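Local coordinates for protein cysteine hydrolase (Vibrio cholerae, PDB 6V98) that acts as a type VI secretion system effector, probably a cysteine hydrolase delivered against competing bacterial cells, at residues A45-I50 / T154-L159; G120-E125 / M163-A168; G63-P68 / N75-G80; V103-G108 / Y192-N197; N83-S88 / E93-K98. One frame throughout, in Å; residues are numbered along the deposited sequence.

Interaction 1: residues A45-I50 / T154-L159; sequences AGVILI and TFVIDL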
# COMPACT_ATOMS: atom_id res chain seq x y z
N ALA A 45 4.46 -5.35 0.50
CA ALA A 45 3.57 -4.27 0.92
C ALA A 45 3.21 -3.41 -0.27
O ALA A 45 4.00 -3.27 -1.21
CB ALA A 45 4.22 -3.39 2.01
N GLY A 46 2.01 -2.83 -0.23
CA GLY A 46 1.59 -1.83 -1.20
C GLY A 46 0.65 -0.84 -0.54
O GLY A 46 0.50 -0.90 0.68
N VAL A 47 0.02 0.06 -1.29
CA VAL A 47 -0.89 1.02 -0.66
C VAL A 47 -2.05 1.32 -1.60
O VAL A 47 -1.86 1.56 -2.79
CB VAL A 47 -0.15 2.32 -0.23
CG1 VAL A 47 0.50 3.02 -1.42
CG2 VAL A 47 -1.09 3.25 0.55
N ILE A 48 -3.26 1.30 -1.05
CA ILE A 48 -4.46 1.73 -1.74
C ILE A 48 -4.75 3.16 -1.34
O ILE A 48 -4.71 3.51 -0.16
CB ILE A 48 -5.65 0.83 -1.39
CG1 ILE A 48 -5.35 -0.61 -1.79
CG2 ILE A 48 -6.90 1.35 -2.09
CD1 ILE A 48 -6.43 -1.62 -1.34
N LEU A 49 -5.08 3.99 -2.33
CA LEU A 49 -5.41 5.40 -2.10
C LEU A 49 -6.80 5.66 -2.65
O LEU A 49 -7.07 5.39 -3.82
CB LEU A 49 -4.39 6.31 -2.78
CG LEU A 49 -4.77 7.79 -2.83
CD1 LEU A 49 -4.66 8.40 -1.45
CD2 LEU A 49 -3.88 8.54 -3.81
N ILE A 50 -7.69 6.20 -1.82
CA ILE A 50 -9.08 6.42 -2.22
C ILE A 50 -9.49 7.87 -1.98
O ILE A 50 -9.29 8.40 -0.88
CB ILE A 50 -10.05 5.48 -1.48
CG1 ILE A 50 -9.68 4.03 -1.76
CG2 ILE A 50 -11.49 5.78 -1.93
CD1 ILE A 50 -10.35 3.05 -0.83
N THR A 154 8.97 0.39 3.53
CA THR A 154 9.44 1.75 3.82
C THR A 154 8.89 2.76 2.82
O THR A 154 8.66 3.92 3.18
CB THR A 154 10.97 1.80 3.88
OG1 THR A 154 11.54 1.54 2.59
CG2 THR A 154 11.49 0.78 4.88
N PHE A 155 8.67 2.35 1.57
CA PHE A 155 7.97 3.20 0.60
C PHE A 155 6.64 3.70 1.17
O PHE A 155 6.33 4.90 1.13
CB PHE A 155 7.72 2.38 -0.67
CG PHE A 155 6.95 3.10 -1.75
CD1 PHE A 155 7.48 4.22 -2.37
CD2 PHE A 155 5.72 2.61 -2.19
CE1 PHE A 155 6.81 4.87 -3.40
CE2 PHE A 155 5.03 3.25 -3.22
CZ PHE A 155 5.57 4.38 -3.83
N VAL A 156 5.84 2.77 1.70
CA VAL A 156 4.51 3.13 2.21
C VAL A 156 4.62 3.94 3.50
O VAL A 156 3.85 4.89 3.72
CB VAL A 156 3.67 1.85 2.40
CG1 VAL A 156 2.28 2.18 2.93
CG2 VAL A 156 3.54 1.10 1.08
N ILE A 157 5.57 3.58 4.37
CA ILE A 157 5.77 4.35 5.59
C ILE A 157 6.14 5.78 5.24
O ILE A 157 5.61 6.74 5.82
CB ILE A 157 6.84 3.71 6.48
CG1 ILE A 157 6.43 2.30 6.90
CG2 ILE A 157 7.11 4.62 7.71
CD1 ILE A 157 7.56 1.49 7.48
N ASP A 158 7.05 5.93 4.27
CA ASP A 158 7.49 7.26 3.86
C ASP A 158 6.33 8.07 3.29
O ASP A 158 6.23 9.28 3.53
CB ASP A 158 8.62 7.15 2.83
CG ASP A 158 9.94 6.65 3.44
OD1 ASP A 158 10.04 6.54 4.68
OD2 ASP A 158 10.87 6.36 2.67
N LEU A 159 5.42 7.42 2.55
CA LEU A 159 4.23 8.11 2.06
C LEU A 159 3.37 8.60 3.22
O LEU A 159 2.92 9.75 3.25
CB LEU A 159 3.41 7.19 1.16
CG LEU A 159 2.03 7.70 0.72
CD1 LEU A 159 2.13 8.95 -0.14
CD2 LEU A 159 1.29 6.60 -0.01

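Interaction 2: residues G120-E125 / M163-A168; sequences GKFFSE and MGLDPA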
# COMPACT_ATOMS: atom_id res chain seq x y z
N GLY A 120 -7.75 11.15 6.23
CA GLY A 120 -7.34 12.53 6.26
C GLY A 120 -7.65 13.17 4.92
O GLY A 120 -8.19 12.54 4.01
N LYS A 121 -7.31 14.46 4.82
CA LYS A 121 -7.48 15.20 3.57
C LYS A 121 -6.12 15.21 2.87
O LYS A 121 -5.25 16.01 3.22
CB LYS A 121 -7.99 16.61 3.81
CG LYS A 121 -9.37 16.66 4.46
CD LYS A 121 -10.43 16.11 3.51
CE LYS A 121 -11.83 16.13 4.13
NZ LYS A 121 -11.89 16.79 5.46
N PHE A 122 -5.93 14.31 1.90
CA PHE A 122 -4.61 14.21 1.30
C PHE A 122 -4.58 13.59 -0.09
O PHE A 122 -3.50 13.28 -0.59
CB PHE A 122 -3.68 13.40 2.22
CG PHE A 122 -4.27 12.11 2.69
CD1 PHE A 122 -4.62 11.11 1.79
CD2 PHE A 122 -4.48 11.89 4.04
CE1 PHE A 122 -5.19 9.93 2.22
CE2 PHE A 122 -5.05 10.70 4.48
CZ PHE A 122 -5.39 9.71 3.57
N PHE A 123 -5.74 13.38 -0.73
CA PHE A 123 -5.75 12.61 -1.97
C PHE A 123 -4.81 13.21 -3.02
O PHE A 123 -3.98 12.50 -3.59
CB PHE A 123 -7.16 12.48 -2.54
CG PHE A 123 -7.19 11.70 -3.83
CD1 PHE A 123 -7.32 10.32 -3.82
CD2 PHE A 123 -7.06 12.35 -5.05
CE1 PHE A 123 -7.33 9.60 -5.00
CE2 PHE A 123 -7.06 11.63 -6.23
CZ PHE A 123 -7.20 10.26 -6.21
N SER A 124 -4.96 14.51 -3.31
CA SER A 124 -4.14 15.07 -4.39
C SER A 124 -2.66 15.08 -4.01
O SER A 124 -1.80 14.85 -4.87
CB SER A 124 -4.62 16.48 -4.75
OG SER A 124 -4.33 17.41 -3.73
N GLU A 125 -2.35 15.33 -2.74
CA GLU A 125 -0.96 15.31 -2.31
C GLU A 125 -0.37 13.91 -2.38
O GLU A 125 0.80 13.74 -2.77
CB GLU A 125 -0.84 15.85 -0.90
CG GLU A 125 -1.16 17.34 -0.77
CD GLU A 125 -2.64 17.63 -0.56
OE1 GLU A 125 -2.98 18.82 -0.39
OE2 GLU A 125 -3.45 16.68 -0.57
N MET A 163 2.37 12.41 4.38
CA MET A 163 1.01 12.94 4.44
C MET A 163 0.69 13.55 5.79
O MET A 163 -0.43 14.05 5.98
CB MET A 163 -0.00 11.83 4.12
CG MET A 163 0.09 11.21 2.71
SD MET A 163 -0.08 12.39 1.35
CE MET A 163 1.66 12.58 0.93
N GLY A 164 1.62 13.51 6.75
CA GLY A 164 1.34 13.95 8.10
C GLY A 164 0.54 12.98 8.93
O GLY A 164 -0.07 13.38 9.93
N LEU A 165 0.54 11.70 8.58
CA LEU A 165 -0.29 10.71 9.25
C LEU A 165 0.40 10.03 10.43
O LEU A 165 -0.23 9.20 11.10
CB LEU A 165 -0.77 9.67 8.25
CG LEU A 165 -1.62 10.21 7.09
CD1 LEU A 165 -1.91 9.10 6.08
CD2 LEU A 165 -2.91 10.84 7.60
N ASP A 166 1.66 10.36 10.69
CA ASP A 166 2.38 9.84 11.85
C ASP A 166 2.30 8.32 11.96
O ASP A 166 1.75 7.79 12.93
CB ASP A 166 1.89 10.50 13.13
CG ASP A 166 2.77 10.17 14.33
OD1 ASP A 166 3.98 9.91 14.13
OD2 ASP A 166 2.26 10.15 15.46
N PRO A 167 2.83 7.59 10.98
CA PRO A 167 2.82 6.12 11.06
C PRO A 167 3.69 5.63 12.21
O PRO A 167 4.44 6.38 12.84
CB PRO A 167 3.40 5.69 9.72
CG PRO A 167 4.32 6.84 9.35
CD PRO A 167 3.60 8.08 9.83
N ALA A 168 3.58 4.33 12.47
CA ALA A 168 4.35 3.71 13.53
C ALA A 168 5.84 3.86 13.28
O ALA A 168 6.31 3.92 12.13
CB ALA A 168 3.99 2.22 13.67

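Interaction 3: residues G63-P68 / N75-G80; sequences GRYKNP and NVRKVG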
# COMPACT_ATOMS: atom_id res chain seq x y z
N GLY A 63 9.08 -2.29 -5.34
CA GLY A 63 9.62 -3.62 -5.19
C GLY A 63 10.57 -3.94 -6.32
O GLY A 63 10.94 -3.07 -7.11
N ARG A 64 10.95 -5.21 -6.39
CA ARG A 64 11.93 -5.62 -7.40
C ARG A 64 11.20 -5.94 -8.70
O ARG A 64 11.03 -7.09 -9.11
CB ARG A 64 12.78 -6.77 -6.87
CG ARG A 64 13.87 -6.25 -5.94
CD ARG A 64 14.88 -7.31 -5.57
NE ARG A 64 14.30 -8.32 -4.68
CZ ARG A 64 15.01 -9.23 -4.03
NH1 ARG A 64 16.34 -9.27 -4.17
NH2 ARG A 64 14.41 -10.11 -3.25
N TYR A 65 10.74 -4.87 -9.34
CA TYR A 65 10.06 -4.93 -10.63
C TYR A 65 11.01 -4.55 -11.74
O TYR A 65 11.90 -3.71 -11.56
CB TYR A 65 8.83 -4.02 -10.63
CG TYR A 65 7.89 -4.34 -9.51
CD1 TYR A 65 7.09 -5.47 -9.55
CD2 TYR A 65 7.81 -3.51 -8.39
CE1 TYR A 65 6.23 -5.77 -8.52
CE2 TYR A 65 6.95 -3.82 -7.34
CZ TYR A 65 6.16 -4.94 -7.42
OH TYR A 65 5.29 -5.27 -6.39
N LYS A 66 10.80 -5.16 -12.90
CA LYS A 66 11.69 -4.96 -14.04
C LYS A 66 11.64 -3.52 -14.53
O LYS A 66 10.59 -2.88 -14.52
CB LYS A 66 11.27 -5.90 -15.18
CG LYS A 66 11.97 -7.24 -15.18
CD LYS A 66 12.33 -7.62 -16.60
CE LYS A 66 11.94 -9.04 -16.93
NZ LYS A 66 12.16 -9.32 -18.38
N ASN A 67 12.79 -3.02 -14.99
CA ASN A 67 12.86 -1.69 -15.61
C ASN A 67 14.01 -1.70 -16.59
O ASN A 67 15.18 -1.58 -16.19
CB ASN A 67 13.02 -0.57 -14.59
CG ASN A 67 13.02 0.82 -15.25
OD1 ASN A 67 13.04 0.95 -16.48
ND2 ASN A 67 13.01 1.86 -14.42
N PRO A 68 13.72 -1.77 -17.89
CA PRO A 68 14.81 -1.78 -18.89
C PRO A 68 15.61 -0.49 -18.95
O PRO A 68 16.73 -0.51 -19.48
CB PRO A 68 14.06 -2.03 -20.20
CG PRO A 68 12.69 -1.45 -19.95
CD PRO A 68 12.39 -1.78 -18.51
N ASN A 75 11.78 -0.49 -8.23
CA ASN A 75 10.99 0.47 -9.00
C ASN A 75 9.60 0.58 -8.40
O ASN A 75 9.08 -0.40 -7.86
CB ASN A 75 10.85 0.08 -10.47
CG ASN A 75 12.16 0.14 -11.23
OD1 ASN A 75 12.60 1.21 -11.65
ND2 ASN A 75 12.82 -1.01 -11.37
N VAL A 76 9.02 1.76 -8.52
CA VAL A 76 7.62 1.97 -8.18
C VAL A 76 6.77 1.51 -9.35
O VAL A 76 7.11 1.73 -10.51
CB VAL A 76 7.36 3.45 -7.88
CG1 VAL A 76 5.87 3.69 -7.56
CG2 VAL A 76 8.25 3.93 -6.75
N ARG A 77 5.64 0.87 -9.05
CA ARG A 77 4.69 0.59 -10.11
C ARG A 77 3.29 0.89 -9.63
O ARG A 77 2.98 0.88 -8.43
CB ARG A 77 4.83 -0.85 -10.63
CG ARG A 77 4.03 -1.89 -9.95
CD ARG A 77 4.05 -3.24 -10.73
NE ARG A 77 3.45 -4.28 -9.91
CZ ARG A 77 3.36 -5.57 -10.22
NH1 ARG A 77 3.85 -6.02 -11.37
NH2 ARG A 77 2.77 -6.41 -9.38
N LYS A 78 2.45 1.21 -10.60
CA LYS A 78 1.04 1.50 -10.39
C LYS A 78 0.26 0.37 -11.02
O LYS A 78 0.58 -0.04 -12.14
CB LYS A 78 0.69 2.83 -11.04
CG LYS A 78 -0.77 3.16 -11.04
CD LYS A 78 -1.00 4.47 -11.78
CE LYS A 78 -2.40 4.96 -11.50
NZ LYS A 78 -3.42 3.97 -11.96
N VAL A 79 -0.71 -0.17 -10.30
CA VAL A 79 -1.56 -1.24 -10.81
C VAL A 79 -2.97 -0.70 -10.89
O VAL A 79 -3.52 -0.24 -9.89
CB VAL A 79 -1.53 -2.49 -9.92
CG1 VAL A 79 -2.42 -3.59 -10.54
CG2 VAL A 79 -0.10 -2.98 -9.72
N GLY A 80 -3.57 -0.75 -12.08
CA GLY A 80 -4.96 -0.36 -12.23
C GLY A 80 -5.89 -1.23 -11.40
O GLY A 80 -5.75 -2.46 -11.42

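Interaction 4: residues V103-G108 / Y192-N197; sequences VSLRSG and YDYKTN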
# COMPACT_ATOMS: atom_id res chain seq x y z
N VAL A 103 -6.03 -6.75 -5.97
CA VAL A 103 -4.67 -6.47 -5.50
C VAL A 103 -3.97 -7.76 -5.08
O VAL A 103 -2.78 -7.96 -5.37
CB VAL A 103 -4.75 -5.44 -4.36
CG1 VAL A 103 -3.45 -5.37 -3.60
CG2 VAL A 103 -5.12 -4.07 -4.93
N SER A 104 -4.71 -8.66 -4.42
CA SER A 104 -4.11 -9.92 -4.00
C SER A 104 -3.65 -10.74 -5.20
O SER A 104 -2.56 -11.32 -5.18
CB SER A 104 -5.11 -10.71 -3.16
OG SER A 104 -4.55 -11.96 -2.82
N LEU A 105 -4.48 -10.82 -6.25
CA LEU A 105 -4.10 -11.58 -7.44
C LEU A 105 -2.92 -10.92 -8.15
O LEU A 105 -1.97 -11.61 -8.54
CB LEU A 105 -5.28 -11.69 -8.40
CG LEU A 105 -4.93 -12.29 -9.77
CD1 LEU A 105 -4.33 -13.68 -9.58
CD2 LEU A 105 -6.16 -12.35 -10.69
N ARG A 106 -2.98 -9.60 -8.32
CA ARG A 106 -2.09 -8.92 -9.25
C ARG A 106 -0.75 -8.63 -8.60
O ARG A 106 0.28 -8.64 -9.29
CB ARG A 106 -2.72 -7.61 -9.73
CG ARG A 106 -3.82 -7.83 -10.77
CD ARG A 106 -4.71 -6.62 -11.02
NE ARG A 106 -5.92 -7.02 -11.77
CZ ARG A 106 -6.96 -6.23 -12.00
NH1 ARG A 106 -6.95 -4.98 -11.56
NH2 ARG A 106 -8.02 -6.68 -12.68
N SER A 107 -0.74 -8.39 -7.29
CA SER A 107 0.46 -7.97 -6.57
C SER A 107 0.78 -8.83 -5.36
O SER A 107 1.87 -8.70 -4.81
CB SER A 107 0.31 -6.51 -6.11
OG SER A 107 0.18 -5.65 -7.22
N GLY A 108 -0.13 -9.69 -4.92
CA GLY A 108 0.04 -10.31 -3.62
C GLY A 108 0.10 -11.82 -3.57
O GLY A 108 -0.13 -12.40 -2.50
N TYR A 192 -8.13 -9.48 5.19
CA TYR A 192 -8.80 -9.99 4.01
C TYR A 192 -8.20 -11.35 3.68
O TYR A 192 -6.98 -11.50 3.66
CB TYR A 192 -8.65 -9.05 2.81
CG TYR A 192 -9.04 -9.68 1.50
CD1 TYR A 192 -10.38 -9.81 1.14
CD2 TYR A 192 -8.08 -10.16 0.61
CE1 TYR A 192 -10.74 -10.39 -0.07
CE2 TYR A 192 -8.44 -10.75 -0.60
CZ TYR A 192 -9.77 -10.86 -0.93
OH TYR A 192 -10.14 -11.43 -2.13
N ASP A 193 -9.06 -12.33 3.42
CA ASP A 193 -8.61 -13.64 2.98
C ASP A 193 -9.01 -13.85 1.53
O ASP A 193 -10.19 -13.71 1.18
CB ASP A 193 -9.18 -14.76 3.84
CG ASP A 193 -8.71 -16.13 3.40
OD1 ASP A 193 -7.51 -16.43 3.58
OD2 ASP A 193 -9.53 -16.89 2.84
N TYR A 194 -8.03 -14.19 0.69
CA TYR A 194 -8.29 -14.34 -0.74
C TYR A 194 -9.08 -15.61 -1.03
O TYR A 194 -10.01 -15.59 -1.85
CB TYR A 194 -6.97 -14.37 -1.50
CG TYR A 194 -7.10 -14.49 -3.01
CD1 TYR A 194 -7.34 -13.36 -3.79
CD2 TYR A 194 -6.97 -15.71 -3.64
CE1 TYR A 194 -7.46 -13.46 -5.17
CE2 TYR A 194 -7.09 -15.82 -5.02
CZ TYR A 194 -7.32 -14.69 -5.77
OH TYR A 194 -7.43 -14.78 -7.14
N LYS A 195 -8.74 -16.71 -0.36
CA LYS A 195 -9.39 -17.98 -0.65
C LYS A 195 -10.87 -17.94 -0.30
O LYS A 195 -11.71 -18.44 -1.06
CB LYS A 195 -8.69 -19.11 0.11
CG LYS A 195 -7.51 -19.73 -0.63
CD LYS A 195 -7.57 -19.36 -2.10
CE LYS A 195 -6.43 -20.00 -2.86
NZ LYS A 195 -6.63 -19.72 -4.31
N THR A 196 -11.22 -17.36 0.84
CA THR A 196 -12.63 -17.25 1.19
C THR A 196 -13.27 -15.96 0.69
O THR A 196 -14.50 -15.84 0.72
CB THR A 196 -12.81 -17.35 2.71
OG1 THR A 196 -12.11 -16.28 3.34
CG2 THR A 196 -12.26 -18.68 3.21
N ASN A 197 -12.46 -15.01 0.21
CA ASN A 197 -12.92 -13.70 -0.26
C ASN A 197 -13.76 -13.01 0.81
O ASN A 197 -14.86 -12.52 0.56
CB ASN A 197 -13.67 -13.79 -1.59
CG ASN A 197 -13.76 -12.44 -2.31
OD1 ASN A 197 -12.82 -11.64 -2.30
ND2 ASN A 197 -14.90 -12.20 -2.96

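Interaction 5: residues N83-S88 / E93-K98; sequences NVTIKS and ESSLLK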
# COMPACT_ATOMS: atom_id res chain seq x y z
N ASN A 83 -12.58 1.22 -8.97
CA ASN A 83 -12.94 2.21 -7.97
C ASN A 83 -13.90 1.59 -6.96
O ASN A 83 -14.61 0.63 -7.25
CB ASN A 83 -13.58 3.43 -8.61
CG ASN A 83 -12.61 4.18 -9.49
OD1 ASN A 83 -11.41 4.18 -9.24
ND2 ASN A 83 -13.12 4.81 -10.54
N VAL A 84 -13.93 2.17 -5.76
CA VAL A 84 -14.85 1.74 -4.73
C VAL A 84 -16.09 2.63 -4.77
O VAL A 84 -16.11 3.68 -5.41
CB VAL A 84 -14.20 1.74 -3.33
CG1 VAL A 84 -13.00 0.81 -3.30
CG2 VAL A 84 -13.79 3.16 -2.92
N THR A 85 -17.13 2.21 -4.06
CA THR A 85 -18.34 3.00 -3.89
C THR A 85 -18.36 3.56 -2.48
O THR A 85 -18.19 2.81 -1.51
CB THR A 85 -19.59 2.16 -4.14
OG1 THR A 85 -19.50 1.58 -5.45
CG2 THR A 85 -20.84 3.02 -4.02
N ILE A 86 -18.56 4.86 -2.36
CA ILE A 86 -18.70 5.52 -1.07
C ILE A 86 -20.19 5.76 -0.85
O ILE A 86 -20.87 6.29 -1.72
CB ILE A 86 -17.92 6.84 -1.01
CG1 ILE A 86 -16.48 6.68 -1.50
CG2 ILE A 86 -17.95 7.38 0.41
CD1 ILE A 86 -15.63 5.79 -0.64
N LYS A 87 -20.68 5.35 0.32
CA LYS A 87 -22.08 5.53 0.68
C LYS A 87 -22.13 6.11 2.09
O LYS A 87 -21.71 5.44 3.04
CB LYS A 87 -22.84 4.21 0.60
CG LYS A 87 -24.20 4.24 1.28
CD LYS A 87 -25.29 3.75 0.35
CE LYS A 87 -26.67 4.03 0.93
NZ LYS A 87 -26.90 5.49 1.11
N SER A 88 -22.61 7.34 2.21
CA SER A 88 -22.66 8.03 3.50
C SER A 88 -21.29 8.02 4.18
O SER A 88 -21.16 7.74 5.37
CB SER A 88 -23.72 7.41 4.41
OG SER A 88 -24.97 7.43 3.76
N GLU A 93 -18.68 -2.70 1.67
CA GLU A 93 -17.87 -3.91 1.81
C GLU A 93 -17.64 -4.58 0.46
O GLU A 93 -16.51 -4.98 0.14
CB GLU A 93 -18.52 -4.90 2.79
CG GLU A 93 -17.85 -6.28 2.81
CD GLU A 93 -18.43 -7.24 3.84
OE1 GLU A 93 -18.07 -7.16 5.03
OE2 GLU A 93 -19.26 -8.09 3.44
N SER A 94 -18.69 -4.68 -0.36
CA SER A 94 -18.56 -5.38 -1.64
C SER A 94 -17.56 -4.70 -2.57
O SER A 94 -16.76 -5.37 -3.22
CB SER A 94 -19.93 -5.49 -2.32
OG SER A 94 -20.61 -4.25 -2.29
N SER A 95 -17.60 -3.36 -2.64
CA SER A 95 -16.71 -2.67 -3.57
C SER A 95 -15.27 -2.72 -3.10
O SER A 95 -14.35 -2.75 -3.93
CB SER A 95 -17.17 -1.23 -3.77
OG SER A 95 -16.92 -0.43 -2.63
N LEU A 96 -15.04 -2.72 -1.79
CA LEU A 96 -13.68 -2.88 -1.29
C LEU A 96 -13.19 -4.31 -1.49
O LEU A 96 -12.03 -4.53 -1.86
CB LEU A 96 -13.61 -2.48 0.19
CG LEU A 96 -12.21 -2.55 0.78
CD1 LEU A 96 -11.30 -1.64 0.02
CD2 LEU A 96 -12.24 -2.17 2.26
N LEU A 97 -14.07 -5.30 -1.30
CA LEU A 97 -13.71 -6.69 -1.57
C LEU A 97 -13.24 -6.87 -3.01
O LEU A 97 -12.32 -7.66 -3.27
CB LEU A 97 -14.91 -7.62 -1.31
CG LEU A 97 -15.16 -8.16 0.09
CD1 LEU A 97 -16.56 -8.79 0.16
CD2 LEU A 97 -14.09 -9.17 0.48
N LYS A 98 -13.87 -6.18 -3.96
CA LYS A 98 -13.47 -6.33 -5.36
C LYS A 98 -12.05 -5.83 -5.58
O LYS A 98 -11.27 -6.46 -6.30
CB LYS A 98 -14.45 -5.58 -6.26
CG LYS A 98 -14.16 -5.71 -7.73
CD LYS A 98 -15.24 -5.04 -8.55
CE LYS A 98 -14.90 -5.11 -10.02
NZ LYS A 98 -15.90 -4.36 -10.81
O HOH W 1 -14.87 -1.96 -6.48

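Interaction 1: residues A45-I50 / T154-L159
Val-47 and Val-156 meet at the middle of this contact, where their CA atoms come within 6.5 Å. Val-47 CB lies 4.0 Å from Val-156 CG1 and 4.1 Å from Val-156 CG2, almost equally far from the two methyls. With CG1 of Val-156 opposite the backbone N (chi1 180°), CG2 lies beside that N, opposite the carbonyl carbon, and meets the strand backbone, 3.7 Å from Gly-46 O. One helical turn on, Leu-159 brings CD2 against both methyls of Val-47: it is 3.9 Å from Val-47 CG1 and 4.1 Å from Val-47 CG2. Every touching residue is buried; the contact is van der Waals packing, apolar apart from the carbonyl oxygen of Gly-46. The axes of strand 45-50 and helix 154-159 approach to 7.9 Å at 36°, a helix laid on the face of the central antiparallel sheet. This is consistent with the papain-like layout of peptidase clan CA, in which a helix packs on an antiparallel sheet; Cys-152, carrying a dimethylarsinoyl group, lies just before the helix. Further out, Leu-7 packs on Val-47, Pro-9 on Val-156 and Trp-129 of helix 123-134 on Leu-159. Elsewhere on the helix Asp-158 forms a salt bridge with Lys-170.

Interaction 2: residues G120-E125 / M163-A168
The Phe-122 ring is approached by Leu-165 and Met-163, both obliquely, while the carbonyl oxygen of Gly-120 from its own segment stands over one face, displaced toward the rim. Leu-165 touches one corner of the ring with both methyls: CD2 is 3.8 Å from Phe-122 CE2, and CD1 is 3.9 Å from that same carbon. The two side chains run at about a right angle, so the leucine fork meets the ring corner without lying along it. Met-163 comes in nearer the root of the phenylalanine, its SD 3.8 Å from Phe-122 CB. The same sulfur is 5.3 Å from the ring centroid and 47° off the ring normal, an oblique Met-aromatic contact. Bends at chi2 (-58°) and chi3 (101°) turn CE away from the ring to the first turn of helix 123-134, 4.0 Å from Glu-125 O. There SD also lies 4.2 Å from Glu-125 CB, at the more open margin of the contact. The start of one helix and the end of another are thus brought together. Phe-122 occupies the N-cap position of helix 123-134, and Asp-5 OD2 accepts from the backbone N of both Phe-122 and Phe-123. Gly-164, with positive phi, closes helix 154-162 in a Schellman motif and turns the chain so that Met-163 and Leu-165 both reach Phe-122. Leu-7 of strand 5-12 touches both Phe-122 and Leu-165, Leu-49 of strand 44-50 supports Phe-122, and Pro-167 packs on Ile-157 and Ala-160 of helix 154-162 and on Tyr-179 and Phe-183 of helix 176-184.

Interaction 3: residues G63-P68 / N75-G80
Asn-75 is held to the 63-68 segment by its backbone and by both ends of its amide. Its N donates to Gly-63 O at 2.9 Å, and Gly-63 N returns a longer bond of 3.2 Å to Asn-75 O, making an antiparallel hydrogen-bonded pair. Asn-75 ND2 donates to Tyr-65 O at 2.9 Å, the donor tilted from the carbonyl plane. Asn-67 ND2 reaches Asn-75 OD1, also at 2.9 Å and close to straight (167°); the acceptor lies in the amide plane of Asn-67, yet the donor stands above the carbonyl plane of Asn-75. Lys-142 NZ is a further donor to that oxygen, and Asn-67 ND2 has a second partner in Asn-138 OD1, which together fix the rotation of both amides. The motif is a beta-hairpin at the edge of the main sheet: strand 57-63 runs out, a long connection turns, and 75-78 returns as an outermost strand, the side-chain amide bonds continuing the pairing beyond Gly-63. Beyond these polar bonds, Arg-77 lies over one face of the Tyr-65 ring. Its CD makes a CH-pi contact 4.0 Å from the ring centroid, and its CZ is 3.3 Å from Tyr-65 CE1, with ring and guanidinium planes 23° apart. An extended chain from CG to NE carries the guanidinium across the ring, where Glu-61 OE2 forms a salt bridge with NE. Asn-75 O meets the ring edge in plane, 3.4 Å from Tyr-65 CD2.

Interaction 4: residues V103-G108 / Y192-N197
Tyr-194 and Ser-104 bury the most surface here, and Leu-105 adds the outer part. The serine hydroxyl lies obliquely to the tyrosine ring, with Ser-104 OG 3.3 Å from Tyr-194 CD1. Ser-104 CB follows at 3.5 Å from the same ring carbon, so the whole short side chain rests against that side of the ring. The contact with the ring is van der Waals; the hydroxyl's hydrogen bond goes to Gly-111 O, and its position opposite the backbone N (chi1 177°) brings it to the ring. Toward the tip of Tyr-194, Leu-105 takes over: its CB is 4.0 Å from Tyr-194 OH, and its CD1 is 4.1 Å from that oxygen, the two side chains inclined to each other. Tyr-192 contributes less, meeting Ser-104 CB with the ring edge, 4.2 Å away at CE2. Tyr-192 lies near the end of its strand, and Tyr-194 begins a turn that is fastened internally. Asp-193 OD2 accepts from Thr-196 N at 2.7 Å and from Thr-196 OG1, both on the anti side of the carboxylate, while Tyr-192 OH donates to Asn-197 OD1 at 2.7 Å. Lys-101 and Glu-110 also touch Tyr-194, extending the contact along helix 93-107 and into the loop beyond it. The geometry is that of a beta-hairpin whose turn, stabilised by an Asx motif between strands 188-193 and 198-202, packs against the C-terminal part of helix 93-107.

Interaction 5: residues N83-S88 / E93-K98
Ser-95 meets Thr-85 through a nearly linear hydrogen bond: Thr-85 N donates to Ser-95 OG at 3.0 Å, with an angle of 175° at the hydrogen. The serine oxygen sits between its own backbone N and carbonyl carbon (chi1 72°), a rotamer that turns it to the passing 83-88 chain. The same OG is hydrogen-bonded to Thr-92 OG1 just before the helix, so two polar partners fix its rotation. Val-84 leans on that oxygen as well, its CB 3.5 Å from Ser-95 OG. With CG1 anti to the carbonyl carbon (chi1 -60°), Val-84 turns this methyl to the helix, 3.9 Å from Ser-95 O and 4.5 Å from Leu-96 CD1. The Thr-85 side chain lies alongside, its OG1 4.0 Å from Ser-95 CB. A water extends the link, donating to Asn-83 O and to Ser-95 O at 2.7 Å each, and so bridges the two backbones. The contact lies where the short hairpin of strands 86-87 and 90-91 leads directly into helix 93-107. Ile-91 packs on Val-84 and Leu-96, Thr-57 bonds to Asn-83 and Val-84 from strand 57-63, and Leu-199 of strand 198-202 covers Leu-96 and Leu-97.

Overall arrangement
Strand 44-50 opens the loop that interaction 1 closes at helix 154-162, and two short closures nest inside it in series. Interaction 3 joins 63-68 to the edge strand, and interaction 5 turns 83-88 back onto the start of helix 93-107. That helix's far end opens interaction 4, which crosses interaction 1 and closes only at the hairpin turn 192-197. Interaction 2, from 120-125 to 163-168, nests within interaction 4 and also crosses interaction 1, touching it through Leu-49 and Phe-123. Val-76 meets Phe-155, Ile-50 meets Val-84, Gly-80 O approaches Arg-106, and Leu-97 packs on Tyr-192, so helices, the main sheet and the small hairpin 86-91 are tied together.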